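Long-range contacts in natterin-like protein (Lethenteron camtschaticum, PDB 6IUL), which is a pore-forming cytotoxin of lamprey immunity that probably recognises cell-surface glycans through a jacalin-like lectin domain and perforates membranes with an aerolysin-type module: residues G86-G90 against S133-S137; N165-I171 against I268-D272; S190-K196 against S243-T249. One frame throughout, in Å; residues are numbered along the deposited sequence.

Contact 1 (G86-G90 against S133-S137); sequences GTRLG and SDIDS
R88 lies across the segment S133-S137 and reaches two aspartates, D134 and D136. Its CB touches I135 O at 3.8 Å. CG turns beside the backbone N (chi1 -83°), which takes it past the same carbonyl and the CA of D136. The chain then runs extended to NE. CD comes 3.3 Å from D134 OD2, and NE forms a salt bridge to that oxygen at 2.8 Å. The hydrogen bond within this bridge is weak, with 120° at the hydrogen. The carboxylate and guanidinium planes are 72° apart. D136 comes from another side. Its OD2 sits over the centre of one guanidinium face, 3.9 Å from NH2, so only charge acts there. A water joins the group: it donates to D136 OD1 at 2.6 Å, accepts from D134 N and takes a weak bond from R88 NH2.

Next along the chain, L89 N bonds to I135 O at 3.1 Å, and L89 CD2 packs on I135 CG2 at 4.0 Å. D136 and S137 form a classic beta bulge against strand 124-131. The run ending in D136 also fits the GxxxD pattern that lines the sugar site of jacalin-related lectins, so a similar role is possible here.

The contact lies where the three sheets of the jacalin-like beta-prism meet. L89 begins strand 89-96 and I135 belongs to strand 135-155. Both bond through their backbones to V42 of strand 42-49, while W40 and Q41 lie against R88.

Contact 2 (N165-I171 against I268-D272); sequences NVQMEEI and IGRAD
Residues 166-171 and 268-272 run antiparallel, at 143° between their directions, with Q167-R270 and E169-I268 as hydrogen-bonded pairs and M168-G269 as a non-hydrogen-bonded pair. They belong to the long twisted sheet of the aerolysin-type ETX/MTX2 module. Each hydrogen-bonded pair has two backbone bonds; the one from R270 N to Q167 O measures 2.7 Å.

E169 and R270 share one face of the sheet and meet diagonally. The E169 chain is extended beyond CG, and its OE2 lies against the aliphatic part of R270, 3.3 Å from CD. The charges come no closer than 4.2 Å, between OE2 of E169 and NE of R270, which is beyond a salt bridge. R270 CG is anti to the backbone N (chi1 178°) and the chain stays extended to NE. The guanidinium then bonds its own strand: NH1 reaches D272 OD2 at 2.9 Å, from above the carboxylate plane. The other E169 oxygen, OE1, has a long, weak ion pair with K192. I268 points to the E169 side, and I171 CD1 packs on its CB at 3.7 Å. I171 also meets F74 of the second subunit, and E170 forms a salt bridge to K76 of that subunit.

On the opposite face V166 and M168 close over G269. M168 bends at chi2 (-55°), and its SD rests 3.6 Å from G269 CA. V166 CG1 touches the same CA at 3.8 Å.

Where N165 faces D272, one water spans the two strands: it accepts from N165 N and donates to D272 O at 2.7 Å.

Contact 3 (S190-K196 against S243-T249); sequences SSKKIIK and SEEKTET
The carboxylate of E248 meets I194 across the strands, its OE2 3.6 Å from I194 CD1. The same oxygen takes a bond from K246 NZ of its own strand at 3.1 Å, on the syn side and 26° out of the carboxylate plane. I194 CG1 stands between the backbone N and the carbonyl carbon (chi1 60°), which lays this branch beside K246 CB. E244 OE1 lies alongside the aliphatic chain of K196, 3.5 Å from CD. I194, K196, E244, K246 and E248 share one face of the sheet.

E245 is on the other face, with K193. Its OE2 makes a long salt bridge to K193 NZ at 3.7 Å. That NZ also donates to a water and to F210 O of the second subunit. S191 OG and T247 OG1 on this face likewise bond to the second subunit, at I146 N and S211 OG.

Backbone bonds tie K192 to E248, I194 to K246 and K196 to E244, two in each pair; I194 N to K246 O is 2.8 Å. This is a regular antiparallel pair of long strands rich in serine, threonine, lysine and glutamate. Along the chain the two strands flank the 212-238 hairpin, which probably corresponds to the membrane-inserting region of aerolysin-type pore formers.

How the contacts relate
Contacts 2 and 3 are neighbours in the pore-forming module, with centres 13 Å apart. Contact 3 is nested inside the loop that contact 2 closes. They touch directly: I171 CG2 lies 3.5 Å from S190 OG. Both also meet the second subunit. Contact 1 is remote, in the lectin domain, and no other chain of the assembly touches it. Its centre is 66 Å from that of contact 2 and 64 Å from that of contact 3, across the centre of the chain. Strand 135-155, which runs through contact 1, pairs with strand 260-285 of contact 2, so one sheet links the possible sugar site to the pore-forming part.

Contact 1 (G86-G90 against S133-S137)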
loop_
_atom_site.group_PDB
_atom_site.type_symbol
_atom_site.label_atom_id
_atom_site.label_comp_id
_atom_site.label_asym_id
_atom_site.label_seq_id
_atom_site.Cartn_x
_atom_site.Cartn_y
_atom_site.Cartn_z
ATOM N N GLY A 86 -36.744 38.501 -6.385
ATOM C CA GLY A 86 -36.249 37.724 -7.518
ATOM C C GLY A 86 -35.221 38.451 -8.372
ATOM O O GLY A 86 -35.071 38.123 -9.539
ATOM N N THR A 87 -34.492 39.415 -7.804
ATOM C CA THR A 87 -33.521 40.227 -8.588
ATOM C C THR A 87 -32.051 39.946 -8.241
ATOM O O THR A 87 -31.138 40.392 -8.932
ATOM C CB THR A 87 -33.792 41.727 -8.292
ATOM O OG1 THR A 87 -33.790 41.976 -6.870
ATOM C CG2 THR A 87 -35.181 42.122 -8.815
ATOM N N ARG A 88 -31.815 39.223 -7.144
ATOM C CA ARG A 88 -30.443 38.838 -6.748
ATOM C C ARG A 88 -30.423 37.463 -6.136
ATOM O O ARG A 88 -31.459 36.918 -5.738
ATOM C CB ARG A 88 -29.880 39.904 -5.751
ATOM C CG ARG A 88 -29.341 41.077 -6.588
ATOM C CD ARG A 88 -29.122 42.312 -5.834
ATOM N NE ARG A 88 -28.522 43.329 -6.662
ATOM C CZ ARG A 88 -29.187 44.097 -7.526
ATOM N NH1 ARG A 88 -30.456 43.908 -7.768
ATOM N NH2 ARG A 88 -28.553 45.038 -8.201
ATOM N N LEU A 89 -29.223 36.904 -6.019
ATOM C CA LEU A 89 -29.025 35.714 -5.208
ATOM C C LEU A 89 -29.271 36.123 -3.763
ATOM O O LEU A 89 -28.788 37.163 -3.328
ATOM C CB LEU A 89 -27.597 35.156 -5.388
ATOM C CG LEU A 89 -27.243 33.944 -4.541
ATOM C CD1 LEU A 89 -28.094 32.714 -4.933
ATOM C CD2 LEU A 89 -25.764 33.605 -4.687
ATOM N N GLY A 90 -29.987 35.292 -3.023
ATOM C CA GLY A 90 -30.387 35.648 -1.657
ATOM C C GLY A 90 -29.664 34.845 -0.581
ATOM O O GLY A 90 -29.482 35.301 0.538
ATOM N N SER A 133 -22.484 45.209 -8.580
ATOM C CA SER A 133 -22.200 45.621 -7.211
ATOM C C SER A 133 -22.402 44.408 -6.298
ATOM O O SER A 133 -21.627 44.204 -5.366
ATOM C CB SER A 133 -23.124 46.752 -6.771
ATOM O OG SER A 133 -22.732 47.939 -7.425
ATOM N N ASP A 134 -23.416 43.598 -6.625
ATOM C CA ASP A 134 -23.753 42.414 -5.880
ATOM C C ASP A 134 -23.632 41.144 -6.748
ATOM O O ASP A 134 -23.228 41.218 -7.921
ATOM C CB ASP A 134 -25.187 42.514 -5.360
ATOM C CG ASP A 134 -25.488 43.799 -4.630
ATOM O OD1 ASP A 134 -24.577 44.394 -4.020
ATOM O OD2 ASP A 134 -26.680 44.187 -4.701
ATOM N N ILE A 135 -24.014 39.989 -6.171
ATOM C CA ILE A 135 -24.207 38.797 -6.964
ATOM C C ILE A 135 -25.655 38.709 -7.457
ATOM O O ILE A 135 -26.578 38.300 -6.740
ATOM C CB ILE A 135 -23.832 37.537 -6.171
ATOM C CG1 ILE A 135 -22.399 37.632 -5.606
ATOM C CG2 ILE A 135 -24.026 36.308 -7.029
ATOM C CD1 ILE A 135 -21.326 37.776 -6.651
ATOM N N ASP A 136 -25.864 39.120 -8.700
ATOM C CA ASP A 136 -27.187 39.048 -9.319
ATOM C C ASP A 136 -27.692 37.619 -9.481
ATOM O O ASP A 136 -28.858 37.331 -9.259
ATOM C CB ASP A 136 -27.131 39.721 -10.689
ATOM C CG ASP A 136 -26.884 41.220 -10.596
ATOM O OD1 ASP A 136 -25.681 41.599 -10.555
ATOM O OD2 ASP A 136 -27.904 41.980 -10.592
ATOM N N SER A 137 -26.795 36.730 -9.887
ATOM C CA SER A 137 -27.107 35.325 -9.972
ATOM C C SER A 137 -25.848 34.490 -9.881
ATOM O O SER A 137 -24.756 34.922 -10.227
ATOM C CB SER A 137 -27.901 35.050 -11.262
ATOM O OG SER A 137 -27.109 35.367 -12.368
HETATM O O HOH W 1 -25.582 43.741 -9.050
#

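Contact 2 (N165-I171 against I268-D272)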
loop_
_atom_site.group_PDB
_atom_site.type_symbol
_atom_site.label_atom_id
_atom_site.label_comp_id
_atom_site.label_asym_id
_atom_site.label_seq_id
_atom_site.Cartn_x
_atom_site.Cartn_y
_atom_site.Cartn_z
ATOM N N ASN A 165 21.433 4.058 -12.923
ATOM C CA ASN A 165 22.546 3.858 -12.014
ATOM C C ASN A 165 22.308 2.544 -11.231
ATOM O O ASN A 165 21.699 2.547 -10.140
ATOM C CB ASN A 165 22.680 5.034 -11.055
ATOM C CG ASN A 165 23.811 4.838 -10.078
ATOM O OD1 ASN A 165 24.731 4.061 -10.342
ATOM N ND2 ASN A 165 23.749 5.511 -8.946
ATOM N N VAL A 166 22.782 1.432 -11.780
ATOM C CA VAL A 166 22.568 0.117 -11.155
ATOM C C VAL A 166 23.644 -0.235 -10.141
ATOM O O VAL A 166 24.768 -0.418 -10.508
ATOM C CB VAL A 166 22.511 -0.965 -12.229
ATOM C CG1 VAL A 166 22.252 -2.310 -11.599
ATOM C CG2 VAL A 166 21.417 -0.648 -13.238
ATOM N N GLN A 167 23.293 -0.290 -8.865
ATOM C CA GLN A 167 24.215 -0.620 -7.782
ATOM C C GLN A 167 24.083 -2.121 -7.436
ATOM O O GLN A 167 22.969 -2.618 -7.168
ATOM C CB GLN A 167 23.949 0.192 -6.488
ATOM C CG GLN A 167 24.177 1.726 -6.500
ATOM C CD GLN A 167 25.574 2.217 -6.967
ATOM O OE1 GLN A 167 25.865 3.400 -6.865
ATOM N NE2 GLN A 167 26.397 1.337 -7.527
ATOM N N MET A 168 25.233 -2.802 -7.417
ATOM C CA MET A 168 25.326 -4.226 -7.134
ATOM C C MET A 168 25.500 -4.457 -5.646
ATOM O O MET A 168 26.228 -3.726 -4.969
ATOM C CB MET A 168 26.506 -4.836 -7.910
ATOM C CG MET A 168 26.387 -4.717 -9.425
ATOM S SD MET A 168 24.854 -5.404 -10.136
ATOM C CE MET A 168 25.336 -5.451 -11.880
ATOM N N GLU A 169 24.784 -5.454 -5.133
ATOM C CA GLU A 169 24.860 -5.852 -3.758
ATOM C C GLU A 169 25.125 -7.366 -3.766
ATOM O O GLU A 169 24.498 -8.111 -4.534
ATOM C CB GLU A 169 23.523 -5.677 -3.009
ATOM C CG GLU A 169 22.614 -4.555 -3.403
ATOM C CD GLU A 169 21.288 -4.605 -2.641
ATOM O OE1 GLU A 169 21.033 -5.568 -1.899
ATOM O OE2 GLU A 169 20.520 -3.640 -2.772
ATOM N N GLU A 170 25.972 -7.809 -2.862
ATOM C CA GLU A 170 26.246 -9.215 -2.693
ATOM C C GLU A 170 25.139 -9.832 -1.830
ATOM O O GLU A 170 24.631 -9.251 -0.897
ATOM C CB GLU A 170 27.586 -9.418 -2.032
ATOM C CG GLU A 170 28.809 -9.105 -2.884
ATOM C CD GLU A 170 30.129 -9.524 -2.166
ATOM O OE1 GLU A 170 31.187 -9.509 -2.843
ATOM O OE2 GLU A 170 30.123 -9.871 -0.928
ATOM N N ILE A 171 24.732 -11.023 -2.179
ATOM C CA ILE A 171 23.686 -11.684 -1.441
ATOM C C ILE A 171 24.251 -12.899 -0.703
ATOM O O ILE A 171 23.870 -13.193 0.446
ATOM C CB ILE A 171 22.591 -12.160 -2.403
ATOM C CG1 ILE A 171 21.934 -10.958 -3.055
ATOM C CG2 ILE A 171 21.545 -13.035 -1.662
ATOM C CD1 ILE A 171 21.098 -11.322 -4.254
ATOM N N ILE A 268 22.820 -9.019 -6.906
ATOM C CA ILE A 268 21.641 -8.424 -7.541
ATOM C C ILE A 268 21.847 -6.951 -7.730
ATOM O O ILE A 268 22.556 -6.297 -6.962
ATOM C CB ILE A 268 20.360 -8.701 -6.755
ATOM C CG1 ILE A 268 19.151 -8.547 -7.667
ATOM C CG2 ILE A 268 20.335 -7.815 -5.542
ATOM C CD1 ILE A 268 17.813 -8.884 -7.039
ATOM N N GLY A 269 21.286 -6.422 -8.808
ATOM C CA GLY A 269 21.417 -4.974 -9.061
ATOM C C GLY A 269 20.185 -4.186 -8.613
ATOM O O GLY A 269 19.061 -4.620 -8.831
ATOM N N ARG A 270 20.412 -3.028 -8.033
ATOM C CA ARG A 270 19.360 -2.155 -7.519
ATOM C C ARG A 270 19.460 -0.788 -8.191
ATOM O O ARG A 270 20.537 -0.188 -8.235
ATOM C CB ARG A 270 19.576 -1.977 -6.028
ATOM C CG ARG A 270 18.618 -1.069 -5.315
ATOM C CD ARG A 270 19.069 -0.897 -3.872
ATOM N NE ARG A 270 18.044 -0.226 -3.055
ATOM C CZ ARG A 270 17.863 1.099 -2.966
ATOM N NH1 ARG A 270 18.627 1.944 -3.664
ATOM N NH2 ARG A 270 16.914 1.577 -2.159
ATOM N N ALA A 271 18.340 -0.281 -8.678
ATOM C CA ALA A 271 18.329 1.028 -9.320
ATOM C C ALA A 271 17.198 1.903 -8.840
ATOM O O ALA A 271 16.038 1.492 -8.870
ATOM C CB ALA A 271 18.258 0.867 -10.834
ATOM N N ASP A 272 17.566 3.110 -8.384
ATOM C CA ASP A 272 16.628 4.200 -8.085
ATOM C C ASP A 272 16.299 4.925 -9.356
ATOM O O ASP A 272 17.197 5.312 -10.083
ATOM C CB ASP A 272 17.217 5.188 -7.074
ATOM C CG ASP A 272 17.235 4.608 -5.650
ATOM O OD1 ASP A 272 16.157 4.331 -5.092
ATOM O OD2 ASP A 272 18.316 4.411 -5.076
HETATM O O HOH W 2 18.959 4.957 -12.053
#

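Contact 3 (S190-K196 against S243-T249)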
loop_
_atom_site.group_PDB
_atom_site.type_symbol
_atom_site.label_atom_id
_atom_site.label_comp_id
_atom_site.label_asym_id
_atom_site.label_seq_id
_atom_site.Cartn_x
_atom_site.Cartn_y
_atom_site.Cartn_z
ATOM N N SER A 190 20.321 -19.668 -4.054
ATOM C CA SER A 190 20.274 -18.442 -3.283
ATOM C C SER A 190 18.954 -17.742 -3.442
ATOM O O SER A 190 18.305 -17.885 -4.470
ATOM C CB SER A 190 21.412 -17.514 -3.694
ATOM O OG SER A 190 21.397 -16.345 -2.884
ATOM N N SER A 191 18.566 -16.961 -2.439
ATOM C CA SER A 191 17.319 -16.165 -2.523
ATOM C C SER A 191 17.448 -14.860 -1.741
ATOM O O SER A 191 18.258 -14.761 -0.792
ATOM C CB SER A 191 16.127 -16.966 -1.986
ATOM O OG SER A 191 16.292 -17.316 -0.600
ATOM N N LYS A 192 16.639 -13.888 -2.142
ATOM C CA LYS A 192 16.585 -12.560 -1.507
ATOM C C LYS A 192 15.237 -11.878 -1.657
ATOM O O LYS A 192 14.692 -11.730 -2.775
ATOM C CB LYS A 192 17.615 -11.619 -2.147
ATOM C CG LYS A 192 17.670 -10.274 -1.422
ATOM C CD LYS A 192 18.674 -9.337 -1.998
ATOM C CE LYS A 192 18.570 -7.942 -1.412
ATOM N NZ LYS A 192 18.721 -7.897 0.046
ATOM N N LYS A 193 14.707 -11.474 -0.525
ATOM C CA LYS A 193 13.534 -10.615 -0.481
ATOM C C LYS A 193 13.852 -9.243 -1.065
ATOM O O LYS A 193 14.851 -8.622 -0.653
ATOM C CB LYS A 193 13.088 -10.424 0.976
ATOM C CG LYS A 193 11.979 -9.393 1.092
ATOM C CD LYS A 193 11.552 -9.154 2.519
ATOM C CE LYS A 193 10.371 -8.184 2.585
ATOM N NZ LYS A 193 9.887 -8.057 3.967
ATOM N N ILE A 194 13.027 -8.782 -2.010
ATOM C CA ILE A 194 13.137 -7.415 -2.524
ATOM C C ILE A 194 11.786 -6.720 -2.464
ATOM O O ILE A 194 10.734 -7.365 -2.502
ATOM C CB ILE A 194 13.654 -7.346 -3.985
ATOM C CG1 ILE A 194 12.731 -8.073 -4.932
ATOM C CG2 ILE A 194 15.058 -7.931 -4.086
ATOM C CD1 ILE A 194 13.033 -7.889 -6.398
ATOM N N ILE A 195 11.825 -5.403 -2.387
ATOM C CA ILE A 195 10.601 -4.572 -2.427
ATOM C C ILE A 195 10.717 -3.543 -3.567
ATOM O O ILE A 195 11.433 -2.545 -3.432
ATOM C CB ILE A 195 10.406 -3.835 -1.092
ATOM C CG1 ILE A 195 10.485 -4.847 0.066
ATOM C CG2 ILE A 195 9.083 -3.045 -1.077
ATOM C CD1 ILE A 195 10.130 -4.319 1.438
ATOM N N LYS A 196 10.038 -3.793 -4.681
ATOM C CA LYS A 196 9.954 -2.825 -5.792
ATOM C C LYS A 196 8.971 -1.698 -5.439
ATOM O O LYS A 196 8.001 -1.934 -4.732
ATOM C CB LYS A 196 9.512 -3.505 -7.073
ATOM C CG LYS A 196 10.529 -4.461 -7.685
ATOM C CD LYS A 196 9.938 -5.178 -8.919
ATOM C CE LYS A 196 11.017 -5.646 -9.870
ATOM N NZ LYS A 196 10.569 -6.589 -10.943
ATOM N N SER A 243 3.756 -0.582 -3.974
ATOM C CA SER A 243 4.959 -1.362 -3.722
ATOM C C SER A 243 4.649 -2.825 -3.967
ATOM O O SER A 243 3.504 -3.249 -3.835
ATOM C CB SER A 243 5.470 -1.119 -2.318
ATOM O OG SER A 243 4.880 -2.056 -1.472
ATOM N N GLU A 244 5.648 -3.580 -4.431
ATOM C CA GLU A 244 5.476 -4.994 -4.705
ATOM C C GLU A 244 6.583 -5.763 -3.955
ATOM O O GLU A 244 7.771 -5.504 -4.161
ATOM C CB GLU A 244 5.543 -5.248 -6.207
ATOM C CG GLU A 244 5.360 -6.710 -6.624
ATOM C CD GLU A 244 5.892 -7.054 -8.045
ATOM O OE1 GLU A 244 6.571 -6.235 -8.701
ATOM O OE2 GLU A 244 5.657 -8.191 -8.509
ATOM N N GLU A 245 6.192 -6.705 -3.100
ATOM C CA GLU A 245 7.154 -7.557 -2.402
ATOM C C GLU A 245 7.382 -8.856 -3.170
ATOM O O GLU A 245 6.452 -9.475 -3.677
ATOM C CB GLU A 245 6.640 -7.892 -1.012
ATOM C CG GLU A 245 6.144 -6.680 -0.230
ATOM C CD GLU A 245 6.551 -6.725 1.191
ATOM O OE1 GLU A 245 6.506 -5.652 1.805
ATOM O OE2 GLU A 245 6.954 -7.826 1.672
ATOM N N LYS A 246 8.621 -9.288 -3.248
ATOM C CA LYS A 246 8.946 -10.434 -4.076
ATOM C C LYS A 246 10.161 -11.158 -3.470
ATOM O O LYS A 246 10.939 -10.576 -2.733
ATOM C CB LYS A 246 9.231 -9.842 -5.463
ATOM C CG LYS A 246 9.591 -10.762 -6.619
ATOM C CD LYS A 246 9.053 -10.174 -7.955
ATOM C CE LYS A 246 9.964 -10.285 -9.184
ATOM N NZ LYS A 246 10.385 -11.667 -9.524
ATOM N N THR A 247 10.300 -12.436 -3.746
ATOM C CA THR A 247 11.522 -13.149 -3.443
ATOM C C THR A 247 12.187 -13.562 -4.762
ATOM O O THR A 247 11.669 -14.400 -5.508
ATOM C CB THR A 247 11.268 -14.386 -2.562
ATOM O OG1 THR A 247 10.655 -13.971 -1.332
ATOM C CG2 THR A 247 12.556 -15.075 -2.248
ATOM N N GLU A 248 13.346 -12.980 -5.030
ATOM C CA GLU A 248 14.178 -13.353 -6.187
ATOM C C GLU A 248 15.013 -14.611 -5.837
ATOM O O GLU A 248 15.433 -14.798 -4.684
ATOM C CB GLU A 248 15.065 -12.172 -6.583
ATOM C CG GLU A 248 15.229 -12.009 -8.084
ATOM C CD GLU A 248 13.948 -11.673 -8.840
ATOM O OE1 GLU A 248 13.782 -12.205 -9.942
ATOM O OE2 GLU A 248 13.125 -10.890 -8.345
ATOM N N THR A 249 15.185 -15.505 -6.812
ATOM C CA THR A 249 15.920 -16.742 -6.600
ATOM C C THR A 249 16.920 -17.005 -7.711
ATOM O O THR A 249 16.793 -16.475 -8.812
ATOM C CB THR A 249 15.015 -17.984 -6.469
ATOM O OG1 THR A 249 14.369 -18.249 -7.708
ATOM C CG2 THR A 249 13.974 -17.774 -5.390
HETATM O O HOH W 3 7.895 -5.866 3.795
#